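Local coordinates for iron transport multicopper oxidase FET3 (Saccharomyces cerevisiae, PDB 1ZPU), which oxidises ferrous to ferric iron at the cell surface, using four copper ions to reduce oxygen to water, and so feeds high-affinity iron uptake, at residues P82-P85 / G86-M89; H144-V147 / T148-T151. All coordinates share one frame; numbering follows the deposited sequence.

Interaction 1 of 2, residues P82-P85 / G86-M89; sequences PIAP and GSTM
Ile83 turns its two branches to different residues of 86-89: at chi1 -53° CG2 lies anti to the backbone N and reaches the backbone of Ser87, while CG1 and CD1 go to Met89. On the other arm Met89 starts with CG anti to its own N (chi1 162°), which leaves its CB facing the CG1/CD1 branch of the isoleucine. CD1 of Ile83 sits 3.9 Å from CB of Met89, and CG2 of Ile83 sits 3.6 Å from the carbonyl O of Ser87. What brings the two arms face to face is a type II beta turn from Ala84 to Ser87, with Pro85 and Gly86 at its corners, leading into strand 88-94 of the first cupredoxin-like domain. Ser87 N closes it on Ala84 O at 3.0 Å, with an N-H...O angle of 157° and the donor tilted from the carbonyl plane. Gly86 takes the positive phi usual for the third position of a type II turn. Ser87 lays its CB 3.3 Å from the same Ala84 O, but its hydroxyl is hydrogen-bonded to Ser502 OG. The turn rests on Asn50, whose ND2 bonds Ile83 O and whose backbone bonds Gly86 and Ser87. Beyond the pair, Leu48 of strand 43-49 touches Ile83, and His496 and Val499 of helix 494-502 cover Met89.

Interaction 2 of 2, residues H144-V147 / T148-T151; sequences HDLV and TDLT
Val147 and Thr151, one helical turn apart, meet at a single carbonyl. Val147 O takes the backbone N-H of Thr151 at 2.9 Å, almost in line with the C=O bond, and also the Thr151 hydroxyl, with OG1 2.7 Å from Val147 O. The hydroxyl comes from above the carbonyl plane, so the two donors approach from clearly different directions. Thr151 can do this because its OG1 lies beside its own backbone N (chi1 -58°), turned back down the helix toward the preceding turn. On the valine side, CG1 passes 3.8 Å from Thr151 OG1.

Leu150 makes the other large contact, lying over the backbone that leads into the helix, with its CG close to Leu146 O. Leu150 CD1 is 3.7 Å from Asp145 O and Leu150 CD2 is 3.8 Å from Asp145 CB, so the two methyls divide between the carbonyl and the side chain of the same aspartate. Leu146, just before the helix, holds the N-cap position. Its carbonyl O receives Leu150 N at 3.2 Å, in the carbonyl plane, and a weak, strongly bent bond from Asp149 N. The side chains of Leu146 and Asp149 run alongside each other, pointing the same way.

These bonds form the opening turn of helix 147-154, a short helix on the surface that follows strand 133-142 in the second cupredoxin-like domain. Asp114 OD2, from a loop of the first domain, accepts the N-H of Val147 in this first turn. Val147 and Leu150 together face Trp467 of helix 466-470, so the inner side of helix 147-154 packs against the third domain.

In the fold
Interaction 1 lies in the first cupredoxin-like domain and interaction 2 in the second. They do not touch: their centres are 22 Å apart and their nearest atoms about 12 Å. Both lie near the copper sites without supplying a ligand. The side chain of Ile83 is about 9 Å from that of His107, a type 3 ligand, and about 10 Å from that of His60 at the type 2 copper. In 144-151, Val147 is about 12 Å from His105, another type 3 ligand, and Thr151 about 12 Å from His468 at the type 1 copper, side chain to side chain. Glycans touch Pro82, Thr88 and His144, so sugar borders both contacts.

Interaction 1 of 2, residues P82-P85 / G86-M89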
loop_
_atom_site.group_PDB
_atom_site.type_symbol
_atom_site.label_atom_id
_atom_site.label_comp_id
_atom_site.label_asym_id
_atom_site.label_seq_id
_atom_site.Cartn_x
_atom_site.Cartn_y
_atom_site.Cartn_z
ATOM N N PRO A 82 -2.975 18.721 2.956
ATOM C CA PRO A 82 -3.624 17.933 4.012
ATOM C C PRO A 82 -4.957 18.517 4.456
ATOM O O PRO A 82 -5.134 19.744 4.405
ATOM C CB PRO A 82 -2.632 18.034 5.178
ATOM C CG PRO A 82 -1.347 18.441 4.576
ATOM C CD PRO A 82 -1.729 19.334 3.449
ATOM N N ILE A 83 -5.875 17.653 4.893
ATOM C CA ILE A 83 -7.162 18.111 5.402
ATOM C C ILE A 83 -7.033 18.560 6.850
ATOM O O ILE A 83 -6.791 17.751 7.742
ATOM C CB ILE A 83 -8.276 17.051 5.299
ATOM C CG1 ILE A 83 -8.386 16.508 3.883
ATOM C CG2 ILE A 83 -9.622 17.634 5.725
ATOM C CD1 ILE A 83 -8.964 15.114 3.834
ATOM N N ALA A 84 -7.206 19.861 7.064
ATOM C CA ALA A 84 -7.117 20.462 8.392
ATOM C C ALA A 84 -8.346 20.141 9.242
ATOM O O ALA A 84 -9.431 19.935 8.699
ATOM C CB ALA A 84 -6.950 21.969 8.270
ATOM N N PRO A 85 -8.180 20.089 10.580
ATOM C CA PRO A 85 -9.326 19.925 11.475
ATOM C C PRO A 85 -10.463 20.892 11.152
ATOM O O PRO A 85 -10.232 22.095 11.029
ATOM C CB PRO A 85 -8.739 20.232 12.854
ATOM C CG PRO A 85 -7.310 19.859 12.742
ATOM C CD PRO A 85 -6.907 20.150 11.325
ATOM N N GLY A 86 -11.671 20.356 11.003
ATOM C CA GLY A 86 -12.854 21.141 10.667
ATOM C C GLY A 86 -13.203 21.134 9.188
ATOM O O GLY A 86 -14.364 21.337 8.821
ATOM N N SER A 87 -12.201 20.896 8.343
ATOM C CA SER A 87 -12.375 20.958 6.894
ATOM C C SER A 87 -12.953 19.678 6.286
ATOM O O SER A 87 -12.884 18.599 6.877
ATOM C CB SER A 87 -11.065 21.355 6.211
ATOM O OG SER A 87 -10.725 22.707 6.515
ATOM N N THR A 88 -13.545 19.824 5.105
ATOM C CA THR A 88 -14.197 18.732 4.397
ATOM C C THR A 88 -13.658 18.658 2.978
ATOM O O THR A 88 -13.830 19.592 2.202
ATOM C CB THR A 88 -15.733 18.956 4.294
ATOM O OG1 THR A 88 -16.306 19.091 5.600
ATOM C CG2 THR A 88 -16.412 17.799 3.551
ATOM N N MET A 89 -13.022 17.548 2.630
ATOM C CA MET A 89 -12.611 17.339 1.251
ATOM C C MET A 89 -13.565 16.378 0.535
ATOM O O MET A 89 -13.996 15.374 1.104
ATOM C CB MET A 89 -11.146 16.895 1.174
ATOM C CG MET A 89 -10.735 16.242 -0.147
ATOM S SD MET A 89 -9.035 16.511 -0.707
ATOM C CE MET A 89 -8.131 16.622 0.815
#

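Interaction 2 of 2, residues H144-V147 / T148-T151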
loop_
_atom_site.group_PDB
_atom_site.type_symbol
_atom_site.label_atom_id
_atom_site.label_comp_id
_atom_site.label_asym_id
_atom_site.label_seq_id
_atom_site.Cartn_x
_atom_site.Cartn_y
_atom_site.Cartn_z
ATOM N N HIS A 144 -0.787 -1.517 20.700
ATOM C CA HIS A 144 -1.496 -1.061 21.891
ATOM C C HIS A 144 -1.319 0.418 22.145
ATOM O O HIS A 144 -2.025 1.001 22.952
ATOM C CB HIS A 144 -0.992 -1.833 23.091
ATOM C CG HIS A 144 -1.584 -3.195 23.194
ATOM N ND1 HIS A 144 -1.591 -3.919 24.370
ATOM C CD2 HIS A 144 -2.238 -3.946 22.278
ATOM C CE1 HIS A 144 -2.205 -5.070 24.163
ATOM N NE2 HIS A 144 -2.601 -5.110 22.903
ATOM N N ASP A 145 -0.348 1.017 21.476
ATOM C CA ASP A 145 -0.142 2.438 21.551
ATOM C C ASP A 145 -0.440 3.051 20.195
ATOM O O ASP A 145 -0.220 2.423 19.163
ATOM C CB ASP A 145 1.296 2.741 21.970
ATOM C CG ASP A 145 1.627 2.212 23.370
ATOM O OD1 ASP A 145 1.497 2.978 24.373
ATOM O OD2 ASP A 145 2.018 1.026 23.465
ATOM N N LEU A 146 -0.938 4.281 20.204
ATOM C CA LEU A 146 -1.198 5.033 18.985
ATOM C C LEU A 146 0.099 5.350 18.264
ATOM O O LEU A 146 1.157 5.463 18.877
ATOM C CB LEU A 146 -1.905 6.341 19.307
ATOM C CG LEU A 146 -3.276 6.306 19.972
ATOM C CD1 LEU A 146 -3.150 6.149 21.494
ATOM C CD2 LEU A 146 -3.936 7.610 19.647
ATOM N N VAL A 147 0.009 5.510 16.950
ATOM C CA VAL A 147 1.184 5.776 16.146
ATOM C C VAL A 147 1.868 7.079 16.556
ATOM O O VAL A 147 3.085 7.127 16.666
ATOM C CB VAL A 147 0.840 5.713 14.682
ATOM C CG1 VAL A 147 2.054 5.952 13.842
ATOM C CG2 VAL A 147 0.324 4.357 14.399
ATOM N N THR A 148 1.081 8.108 16.834
ATOM C CA THR A 148 1.618 9.375 17.307
ATOM C C THR A 148 2.627 9.201 18.446
ATOM O O THR A 148 3.710 9.810 18.416
ATOM C CB THR A 148 0.468 10.359 17.644
ATOM O OG1 THR A 148 0.171 11.124 16.466
ATOM C CG2 THR A 148 0.814 11.309 18.817
ATOM N N ASP A 149 2.282 8.344 19.412
ATOM C CA ASP A 149 3.144 8.064 20.564
ATOM C C ASP A 149 4.386 7.224 20.247
ATOM O O ASP A 149 5.492 7.523 20.733
ATOM C CB ASP A 149 2.316 7.461 21.689
ATOM C CG ASP A 149 1.376 8.476 22.303
ATOM O OD1 ASP A 149 1.745 9.675 22.321
ATOM O OD2 ASP A 149 0.276 8.097 22.761
ATOM N N LEU A 150 4.208 6.200 19.414
ATOM C CA LEU A 150 5.320 5.364 18.990
ATOM C C LEU A 150 6.349 6.155 18.190
ATOM O O LEU A 150 7.554 5.964 18.372
ATOM C CB LEU A 150 4.833 4.142 18.205
ATOM C CG LEU A 150 3.905 3.187 18.968
ATOM C CD1 LEU A 150 3.336 2.142 18.069
ATOM C CD2 LEU A 150 4.617 2.565 20.163
ATOM N N THR A 151 5.870 7.050 17.331
ATOM C CA THR A 151 6.720 7.892 16.495
ATOM C C THR A 151 7.749 8.682 17.304
ATOM O O THR A 151 8.859 8.922 16.834
ATOM C CB THR A 151 5.857 8.887 15.703
ATOM O OG1 THR A 151 4.911 8.161 14.912
ATOM C CG2 THR A 151 6.709 9.776 14.789
#